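Local atomic coordinates of prolyl-tRNA synthetase (Naegleria fowleri, PDB entry 6UYH), a protein that probably catalyses the ATP-dependent attachment of proline to its cognate tRNA, as a class II aminoacyl-tRNA synthetase, and binds the inhibitor halofuginone. Residues E20-W25 and M279-G284; A200-K205 and N407-E412; E224-T229 and N414-V419. One frame throughout, in Å; residues are numbered along the deposited sequence.

Contact 1: residues E20-W25 and M279-G284; sequences ENFSEW and MIMVHG
Phe-22 and Trp-25, on the first turn of helix 22-32, make a buried, mainly apolar contact between this N-terminal helix and the C-terminal end of helix 274-283 of the class II core. Both aromatic side chains start with CG anti to the backbone N (chi1 -170° for Phe-22, 170° for Trp-25). The backbones stay well apart, with Phe-22 CA 9.0 Å from Met-281 CA, and the side chains fill the distance. Phe-22 brings its outermost carbon up to Met-281: CZ lies 3.7 Å from Met-281 CG, and the two side chains cross at about a right angle. The sulfur is part of a Met-aromatic contact, with Met-281 SD 5.2 Å from the Phe-22 ring centroid and approaching obliquely. Trp-25 instead pushes the edge of its six-membered ring at the helix end. Its CZ2 is 3.4 Å from Gly-284 C, and its CH2 is 3.7 Å from Ile-280 O, both close to the indole plane. Next to this edge, NE1 donates to Asp-285 O. Asn-21 is the N-cap: its OD1 accepts from Glu-24 N. Dispersion and shape therefore join the two helices, while the N-H bond helps set the indole's rotation against the chain just past the helix end.

Contact 2: residues A200-K205 and N407-E412; sequences AVPVIK and NKARKE. With EDO (1,2-ethanediol), chain Z.
The chain leaving helix 177-198 passes beside helix 391-415 and comes closest at Pro-202, with Pro-202 CA 5.5 Å from Arg-410 CA. Pro-202 points toward the helix and spreads its ring over two consecutive residues. At one end CD meets the methyl of Ala-409, with Pro-202 CD 3.5 Å from Ala-409 CB; in the middle Pro-202 CG rests on the helix backbone, 3.7 Å from Arg-410 N. The third side-chain carbon, CB, is taken by the arginine side chain. Arg-410 leaves the helix with its chi1 near trans (-159°) and then bends at chi3 (-52°), which folds the guanidinium back over the proline, so that Pro-202 CB lies over one face of the group, 3.7 Å from Arg-410 NH1. The segment 200-205 is the link between helix 177-198 and strand 204-207 of the class II core, and the proline packs this helix-to-strand link against the long helix 391-415, which runs on to strand 417-419. The polar end of Arg-410 is turned back to the core as well: NH1 forms a salt bridge with Glu-196 of helix 177-198, and the same carboxylate oxygen accepts from Val-203 N. A water lying in the guanidinium plane accepts from Arg-410 NH1 at 3.0 Å and donates to Val-203 O at a longer 3.3 Å. Glu-196 and the water thus connect the arginine to the N and the O of Val-203. Farther back on the helix, Asn-407 ND2 donates to O2 of an ethanediol, 2.7 Å away, which is probably a crystallisation additive and also bonds to Ser-404.

Contact 3: residues E224-T229 and N414-V419; sequences ETFIAT and NERIVV
Arg-416 sets its guanidinium almost perpendicular to the ring of Phe-226, the two planes standing 84° apart, and the side chains cross at about a right angle. Phe-226 extends from the end of strand 219-227 and meets the root of the arginine first: its CE2 is 3.6 Å from Arg-416 CB, an oblique approach to the ring. The arginine chain bends at chi2 (-82°) and again at chi3, carrying it past CE2 and CZ of the ring. Phe-226 CZ consequently sits over one face of the guanidinium, toward its rim. The same folding delivers the nitrogens to the carbonyl of Ala-228. Arg-416 NH2 donates to Ala-228 O at 2.7 Å, arriving on a lone pair in the carbonyl plane, although the oxygen lies 20° out of the guanidinium plane; the bond from Arg-416 NH1 to Ala-228 O is weak at 3.3 Å. Alongside, the Ala-228 methyl (CB) packs 3.7 Å from Arg-416 NH1. NH2 also bonds to Gly-433 O, so the cation bridges two backbone carbonyls. The guanidinium thus grips a carbonyl in the loop between antiparallel strands 219-227 and 232-243 of the class II synthetase core, from the junction of helix 391-415 with strand 417-419.

Contacts 2 and 3 are neighbours, with centres 9 Å apart, while contact 1 lies about 16 Å from the centre of each. Helix 391-415 serves both contact 2 and contact 3, and their strands, 204-207 and 219-227, are antiparallel neighbours: Ile-204 O is 2.9 Å from Glu-224 N. Contact 1 meets contact 2 where Val-282 packs on Ala-409, and contact 3 where Phe-22 and Met-281 reach Ile-227. Along the chain the order is 20-25, 200-205, 224-229, 279-284, 407-412, 414-419, so all three contacts interleave. The N-terminal helix, the catalytic core and helix 391-415 therefore pack against one another in one continuous region.

Contact 1: residues E20-W25 and M279-G284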
loop_
_atom_site.group_PDB
_atom_site.type_symbol
_atom_site.label_atom_id
_atom_site.label_comp_id
_atom_site.label_asym_id
_atom_site.label_seq_id
_atom_site.Cartn_x
_atom_site.Cartn_y
_atom_site.Cartn_z
ATOM N N GLU A 20 -2.491 29.387 21.889
ATOM C CA GLU A 20 -2.255 30.727 21.353
ATOM C C GLU A 20 -2.690 30.856 19.895
ATOM O O GLU A 20 -3.332 31.838 19.511
ATOM C CB GLU A 20 -0.764 31.095 21.460
ATOM C CG GLU A 20 -0.327 31.586 22.820
ATOM C CD GLU A 20 1.187 31.738 22.928
ATOM O OE1 GLU A 20 1.914 31.291 22.009
ATOM O OE2 GLU A 20 1.648 32.288 23.945
ATOM N N ASN A 21 -2.284 29.905 19.064
ATOM C CA ASN A 21 -2.564 29.957 17.632
ATOM C C ASN A 21 -2.562 28.505 17.171
ATOM O O ASN A 21 -1.494 27.924 16.950
ATOM C CB ASN A 21 -1.529 30.794 16.888
ATOM C CG ASN A 21 -1.849 30.949 15.406
ATOM O OD1 ASN A 21 -2.415 30.058 14.782
ATOM N ND2 ASN A 21 -1.482 32.091 14.842
ATOM N N PHE A 22 -3.755 27.922 17.062
ATOM C CA PHE A 22 -3.854 26.484 16.862
ATOM C C PHE A 22 -3.268 26.073 15.522
ATOM O O PHE A 22 -2.627 25.019 15.418
ATOM C CB PHE A 22 -5.321 26.043 16.980
ATOM C CG PHE A 22 -5.512 24.549 17.027
ATOM C CD1 PHE A 22 -4.765 23.764 17.893
ATOM C CD2 PHE A 22 -6.459 23.931 16.225
ATOM C CE1 PHE A 22 -4.936 22.380 17.931
ATOM C CE2 PHE A 22 -6.645 22.550 16.266
ATOM C CZ PHE A 22 -5.881 21.775 17.126
ATOM N N SER A 23 -3.465 26.882 14.481
ATOM C CA SER A 23 -2.985 26.454 13.169
ATOM C C SER A 23 -1.467 26.564 13.072
ATOM O O SER A 23 -0.820 25.709 12.452
ATOM C CB SER A 23 -3.681 27.265 12.068
ATOM O OG SER A 23 -3.438 28.646 12.227
ATOM N N GLU A 24 -0.876 27.572 13.709
ATOM C CA GLU A 24 0.578 27.688 13.698
ATOM C C GLU A 24 1.216 26.619 14.580
ATOM O O GLU A 24 2.226 26.018 14.196
ATOM C CB GLU A 24 0.994 29.095 14.131
ATOM C CG GLU A 24 2.505 29.294 14.263
ATOM C CD GLU A 24 3.281 29.084 12.965
ATOM O OE1 GLU A 24 2.674 29.128 11.870
ATOM O OE2 GLU A 24 4.515 28.880 13.050
ATOM N N TRP A 25 0.626 26.358 15.753
ATOM C CA TRP A 25 1.063 25.241 16.594
ATOM C C TRP A 25 1.070 23.932 15.812
ATOM O O TRP A 25 2.042 23.167 15.851
ATOM C CB TRP A 25 0.154 25.109 17.826
ATOM C CG TRP A 25 0.410 23.839 18.604
ATOM C CD1 TRP A 25 1.338 23.658 19.598
ATOM C CD2 TRP A 25 -0.249 22.576 18.437
ATOM N NE1 TRP A 25 1.288 22.364 20.064
ATOM C CE2 TRP A 25 0.326 21.679 19.367
ATOM C CE3 TRP A 25 -1.286 22.119 17.606
ATOM C CZ2 TRP A 25 -0.080 20.349 19.475
ATOM C CZ3 TRP A 25 -1.693 20.789 17.713
ATOM C CH2 TRP A 25 -1.091 19.921 18.645
ATOM N N MET A 279 -5.527 12.368 15.659
ATOM C CA MET A 279 -4.607 11.905 16.692
ATOM C C MET A 279 -3.719 13.040 17.187
ATOM O O MET A 279 -3.561 13.248 18.397
ATOM C CB MET A 279 -3.751 10.759 16.130
ATOM C CG MET A 279 -2.777 10.149 17.144
ATOM S SD MET A 279 -1.574 9.081 16.295
ATOM C CE MET A 279 -0.535 10.279 15.452
ATOM N N ILE A 280 -3.150 13.802 16.252
ATOM C CA ILE A 280 -2.230 14.874 16.611
ATOM C C ILE A 280 -2.970 16.036 17.276
ATOM O O ILE A 280 -2.526 16.569 18.298
ATOM C CB ILE A 280 -1.456 15.335 15.367
ATOM C CG1 ILE A 280 -0.602 14.177 14.835
ATOM C CG2 ILE A 280 -0.634 16.584 15.688
ATOM C CD1 ILE A 280 0.049 14.475 13.489
ATOM N N MET A 281 -4.103 16.462 16.699
ATOM C CA MET A 281 -4.836 17.578 17.286
ATOM C C MET A 281 -5.356 17.250 18.677
ATOM O O MET A 281 -5.447 18.146 19.529
ATOM C CB MET A 281 -6.006 18.000 16.387
ATOM C CG MET A 281 -5.563 18.704 15.112
ATOM S SD MET A 281 -7.002 19.132 14.085
ATOM C CE MET A 281 -6.171 19.985 12.743
ATOM N N VAL A 282 -5.724 15.987 18.924
ATOM C CA VAL A 282 -6.237 15.613 20.240
ATOM C C VAL A 282 -5.100 15.551 21.260
ATOM O O VAL A 282 -5.192 16.137 22.346
ATOM C CB VAL A 282 -7.012 14.281 20.164
ATOM C CG1 VAL A 282 -7.354 13.785 21.567
ATOM C CG2 VAL A 282 -8.295 14.446 19.339
ATOM N N HIS A 283 -3.998 14.872 20.921
ATOM C CA HIS A 283 -2.989 14.515 21.921
ATOM C C HIS A 283 -1.752 15.408 21.950
ATOM O O HIS A 283 -1.047 15.411 22.965
ATOM C CB HIS A 283 -2.495 13.078 21.712
ATOM C CG HIS A 283 -3.557 12.043 21.865
ATOM N ND1 HIS A 283 -4.345 11.938 22.989
ATOM C CD2 HIS A 283 -3.926 11.028 21.049
ATOM C CE1 HIS A 283 -5.176 10.920 22.844
ATOM N NE2 HIS A 283 -4.942 10.353 21.674
ATOM N N GLY A 284 -1.440 16.127 20.875
ATOM C CA GLY A 284 -0.244 16.960 20.882
ATOM C C GLY A 284 -0.299 18.033 21.957
ATOM O O GLY A 284 -1.373 18.462 22.388
#

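Contact 2: residues A200-K205 and N407-E412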
loop_
_atom_site.group_PDB
_atom_site.type_symbol
_atom_site.label_atom_id
_atom_site.label_comp_id
_atom_site.label_asym_id
_atom_site.label_seq_id
_atom_site.Cartn_x
_atom_site.Cartn_y
_atom_site.Cartn_z
ATOM N N ALA A 200 -6.041 6.124 20.762
ATOM C CA ALA A 200 -6.495 6.661 22.049
ATOM C C ALA A 200 -7.391 7.888 21.870
ATOM O O ALA A 200 -7.353 8.824 22.668
ATOM C CB ALA A 200 -5.308 6.974 22.968
ATOM N N VAL A 201 -8.211 7.884 20.825
ATOM C CA VAL A 201 -9.142 8.975 20.536
ATOM C C VAL A 201 -10.563 8.469 20.771
ATOM O O VAL A 201 -10.962 7.471 20.164
ATOM C CB VAL A 201 -8.995 9.494 19.097
ATOM C CG1 VAL A 201 -10.156 10.439 18.767
ATOM C CG2 VAL A 201 -7.652 10.205 18.905
ATOM N N PRO A 202 -11.364 9.131 21.600
ATOM C CA PRO A 202 -12.737 8.670 21.824
ATOM C C PRO A 202 -13.649 9.079 20.679
ATOM O O PRO A 202 -13.425 10.087 20.005
ATOM C CB PRO A 202 -13.132 9.379 23.127
ATOM C CG PRO A 202 -12.375 10.676 23.066
ATOM C CD PRO A 202 -11.037 10.313 22.417
ATOM N N VAL A 203 -14.701 8.277 20.463
ATOM C CA VAL A 203 -15.612 8.503 19.347
ATOM C C VAL A 203 -17.046 8.464 19.845
ATOM O O VAL A 203 -17.349 7.947 20.922
ATOM C CB VAL A 203 -15.455 7.473 18.195
ATOM C CG1 VAL A 203 -14.023 7.398 17.689
ATOM C CG2 VAL A 203 -15.955 6.112 18.619
ATOM N N ILE A 204 -17.934 9.018 19.022
ATOM C CA ILE A 204 -19.376 8.906 19.204
ATOM C C ILE A 204 -19.950 8.322 17.923
ATOM O O ILE A 204 -19.752 8.889 16.841
ATOM C CB ILE A 204 -20.033 10.259 19.505
ATOM C CG1 ILE A 204 -19.477 10.852 20.798
ATOM C CG2 ILE A 204 -21.542 10.074 19.623
ATOM C CD1 ILE A 204 -19.890 12.292 21.011
ATOM N N LYS A 205 -20.653 7.197 18.040
ATOM C CA LYS A 205 -21.295 6.574 16.890
ATOM C C LYS A 205 -22.658 7.206 16.644
ATOM O O LYS A 205 -23.425 7.422 17.574
ATOM C CB LYS A 205 -21.490 5.079 17.133
ATOM C CG LYS A 205 -20.235 4.247 17.168
ATOM C CD LYS A 205 -20.619 2.827 17.583
ATOM C CE LYS A 205 -19.425 1.869 17.517
ATOM N NZ LYS A 205 -19.849 0.520 18.002
ATOM N N ASN A 407 -8.626 8.163 28.294
ATOM C CA ASN A 407 -9.528 8.610 29.350
ATOM C C ASN A 407 -9.555 10.128 29.459
ATOM O O ASN A 407 -10.621 10.720 29.656
ATOM C CB ASN A 407 -9.111 7.991 30.683
ATOM C CG ASN A 407 -9.414 6.511 30.755
ATOM O OD1 ASN A 407 -10.293 6.014 30.052
ATOM N ND2 ASN A 407 -8.697 5.798 31.622
ATOM N N LYS A 408 -8.389 10.771 29.354
ATOM C CA LYS A 408 -8.333 12.229 29.409
ATOM C C LYS A 408 -9.120 12.850 28.262
ATOM O O LYS A 408 -9.886 13.800 28.465
ATOM C CB LYS A 408 -6.876 12.692 29.372
ATOM C CG LYS A 408 -6.686 14.209 29.359
ATOM C CD LYS A 408 -5.199 14.590 29.300
ATOM C CE LYS A 408 -5.016 16.106 29.397
ATOM N NZ LYS A 408 -3.603 16.570 29.271
ATOM N N ALA A 409 -8.955 12.317 27.054
ATOM C CA ALA A 409 -9.661 12.872 25.905
ATOM C C ALA A 409 -11.158 12.627 26.010
ATOM O O ALA A 409 -11.961 13.493 25.634
ATOM C CB ALA A 409 -9.098 12.282 24.614
ATOM N N ARG A 410 -11.563 11.465 26.536
ATOM C CA ARG A 410 -12.997 11.205 26.657
ATOM C C ARG A 410 -13.627 12.114 27.702
ATOM O O ARG A 410 -14.751 12.593 27.516
ATOM C CB ARG A 410 -13.269 9.740 26.996
ATOM C CG ARG A 410 -14.711 9.323 26.632
ATOM C CD ARG A 410 -15.127 7.992 27.249
ATOM N NE ARG A 410 -14.176 6.915 26.973
ATOM C CZ ARG A 410 -14.080 6.270 25.812
ATOM N NH1 ARG A 410 -14.869 6.597 24.789
ATOM N NH2 ARG A 410 -13.191 5.296 25.670
ATOM N N LYS A 411 -12.925 12.356 28.808
ATOM C CA LYS A 411 -13.456 13.265 29.825
ATOM C C LYS A 411 -13.600 14.679 29.273
ATOM O O LYS A 411 -14.630 15.334 29.486
ATOM C CB LYS A 411 -12.552 13.246 31.055
ATOM C CG LYS A 411 -12.938 14.191 32.189
ATOM C CD LYS A 411 -11.909 14.063 33.308
ATOM C CE LYS A 411 -11.756 15.342 34.112
ATOM N NZ LYS A 411 -13.000 15.676 34.834
ATOM N N GLU A 412 -12.588 15.157 28.542
ATOM C CA GLU A 412 -12.694 16.456 27.881
ATOM C C GLU A 412 -13.873 16.485 26.916
ATOM O O GLU A 412 -14.664 17.435 26.913
ATOM C CB GLU A 412 -11.400 16.787 27.138
ATOM C CG GLU A 412 -10.189 17.014 28.022
ATOM C CD GLU A 412 -8.963 17.451 27.230
ATOM O OE1 GLU A 412 -9.133 17.970 26.106
ATOM O OE2 GLU A 412 -7.830 17.273 27.727
HETATM C C1 EDO Z . -5.806 7.806 34.865
HETATM O O1 EDO Z . -4.731 8.369 34.107
HETATM C C2 EDO Z . -6.948 7.439 33.931
HETATM O O2 EDO Z . -6.703 6.150 33.360
HETATM O O HOH W 1 -17.051 8.613 24.121
#

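Contact 3: residues E224-T229 and N414-V419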
loop_
_atom_site.group_PDB
_atom_site.type_symbol
_atom_site.label_atom_id
_atom_site.label_comp_id
_atom_site.label_asym_id
_atom_site.label_seq_id
_atom_site.Cartn_x
_atom_site.Cartn_y
_atom_site.Cartn_z
ATOM N N GLU A 224 -17.867 10.115 15.084
ATOM C CA GLU A 224 -17.505 11.515 15.272
ATOM C C GLU A 224 -16.404 11.633 16.313
ATOM O O GLU A 224 -16.420 10.930 17.326
ATOM C CB GLU A 224 -18.716 12.330 15.711
ATOM C CG GLU A 224 -19.785 12.420 14.630
ATOM C CD GLU A 224 -19.281 13.136 13.395
ATOM O OE1 GLU A 224 -18.897 14.322 13.521
ATOM O OE2 GLU A 224 -19.241 12.509 12.313
ATOM N N THR A 225 -15.444 12.521 16.048
ATOM C CA THR A 225 -14.367 12.835 16.978
ATOM C C THR A 225 -14.397 14.328 17.258
ATOM O O THR A 225 -15.097 15.092 16.584
ATOM C CB THR A 225 -12.991 12.425 16.433
ATOM O OG1 THR A 225 -12.708 13.164 15.243
ATOM C CG2 THR A 225 -12.940 10.915 16.109
ATOM N N PHE A 226 -13.642 14.748 18.272
ATOM C CA PHE A 226 -13.784 16.103 18.794
ATOM C C PHE A 226 -12.428 16.727 19.079
ATOM O O PHE A 226 -11.591 16.124 19.758
ATOM C CB PHE A 226 -14.622 16.100 20.073
ATOM C CG PHE A 226 -14.813 17.460 20.682
ATOM C CD1 PHE A 226 -15.538 18.446 20.015
ATOM C CD2 PHE A 226 -14.298 17.748 21.939
ATOM C CE1 PHE A 226 -15.738 19.707 20.597
ATOM C CE2 PHE A 226 -14.508 19.009 22.528
ATOM C CZ PHE A 226 -15.228 19.979 21.843
ATOM N N ILE A 227 -12.232 17.951 18.591
ATOM C CA ILE A 227 -11.002 18.704 18.824
ATOM C C ILE A 227 -11.310 19.750 19.894
ATOM O O ILE A 227 -11.924 20.778 19.613
ATOM C CB ILE A 227 -10.473 19.345 17.538
ATOM C CG1 ILE A 227 -10.418 18.303 16.406
ATOM C CG2 ILE A 227 -9.077 19.977 17.786
ATOM C CD1 ILE A 227 -9.637 17.017 16.728
ATOM N N ALA A 228 -10.839 19.507 21.122
ATOM C CA ALA A 228 -11.189 20.376 22.247
ATOM C C ALA A 228 -10.616 21.784 22.110
ATOM O O ALA A 228 -11.229 22.743 22.594
ATOM C CB ALA A 228 -10.714 19.751 23.561
ATOM N N THR A 229 -9.438 21.936 21.489
ATOM C CA THR A 229 -8.781 23.244 21.487
ATOM C C THR A 229 -9.654 24.310 20.830
ATOM O O THR A 229 -9.830 25.403 21.375
ATOM C CB THR A 229 -7.417 23.166 20.793
ATOM O OG1 THR A 229 -6.544 22.337 21.566
ATOM C CG2 THR A 229 -6.787 24.571 20.702
ATOM N N ASN A 414 -16.660 14.648 26.784
ATOM C CA ASN A 414 -17.974 14.550 27.417
ATOM C C ASN A 414 -18.336 15.838 28.145
ATOM O O ASN A 414 -19.508 16.235 28.163
ATOM C CB ASN A 414 -18.011 13.362 28.381
ATOM C CG ASN A 414 -18.139 12.038 27.663
ATOM O OD1 ASN A 414 -18.731 11.964 26.587
ATOM N ND2 ASN A 414 -17.587 10.980 28.255
ATOM N N GLU A 415 -17.346 16.499 28.755
ATOM C CA GLU A 415 -17.576 17.795 29.389
ATOM C C GLU A 415 -17.997 18.859 28.386
ATOM O O GLU A 415 -18.570 19.882 28.786
ATOM C CB GLU A 415 -16.311 18.273 30.109
ATOM C CG GLU A 415 -15.970 17.538 31.395
ATOM C CD GLU A 415 -14.575 17.877 31.917
ATOM O OE1 GLU A 415 -13.746 18.411 31.143
ATOM O OE2 GLU A 415 -14.307 17.603 33.104
ATOM N N ARG A 416 -17.713 18.650 27.098
ATOM C CA ARG A 416 -17.972 19.641 26.061
ATOM C C ARG A 416 -19.167 19.268 25.199
ATOM O O ARG A 416 -19.323 19.801 24.097
ATOM C CB ARG A 416 -16.729 19.837 25.195
ATOM C CG ARG A 416 -15.508 20.262 25.984
ATOM C CD ARG A 416 -15.503 21.740 26.258
ATOM N NE ARG A 416 -15.155 22.494 25.063
ATOM C CZ ARG A 416 -13.904 22.685 24.645
ATOM N NH1 ARG A 416 -12.891 22.175 25.336
ATOM N NH2 ARG A 416 -13.670 23.383 23.539
ATOM N N ILE A 417 -19.996 18.342 25.672
ATOM C CA ILE A 417 -21.281 18.026 25.056
ATOM C C ILE A 417 -22.363 18.556 25.988
ATOM O O ILE A 417 -22.482 18.101 27.131
ATOM C CB ILE A 417 -21.447 16.521 24.812
ATOM C CG1 ILE A 417 -20.431 16.029 23.780
ATOM C CG2 ILE A 417 -22.858 16.220 24.321
ATOM C CD1 ILE A 417 -20.308 14.510 23.737
ATOM N N VAL A 418 -23.134 19.527 25.506
ATOM C CA VAL A 418 -24.122 20.234 26.305
ATOM C C VAL A 418 -25.496 19.973 25.707
ATOM O O VAL A 418 -25.688 20.146 24.499
ATOM C CB VAL A 418 -23.835 21.745 26.333
ATOM C CG1 VAL A 418 -24.890 22.469 27.144
ATOM C CG2 VAL A 418 -22.431 22.007 26.884
ATOM N N VAL A 419 -26.449 19.593 26.554
ATOM C CA VAL A 419 -27.849 19.518 26.142
ATOM C C VAL A 419 -28.397 20.936 26.018
ATOM O O VAL A 419 -28.434 21.690 26.998
ATOM C CB VAL A 419 -28.671 18.709 27.152
ATOM C CG1 VAL A 419 -30.148 18.695 26.749
ATOM C CG2 VAL A 419 -28.135 17.300 27.275
#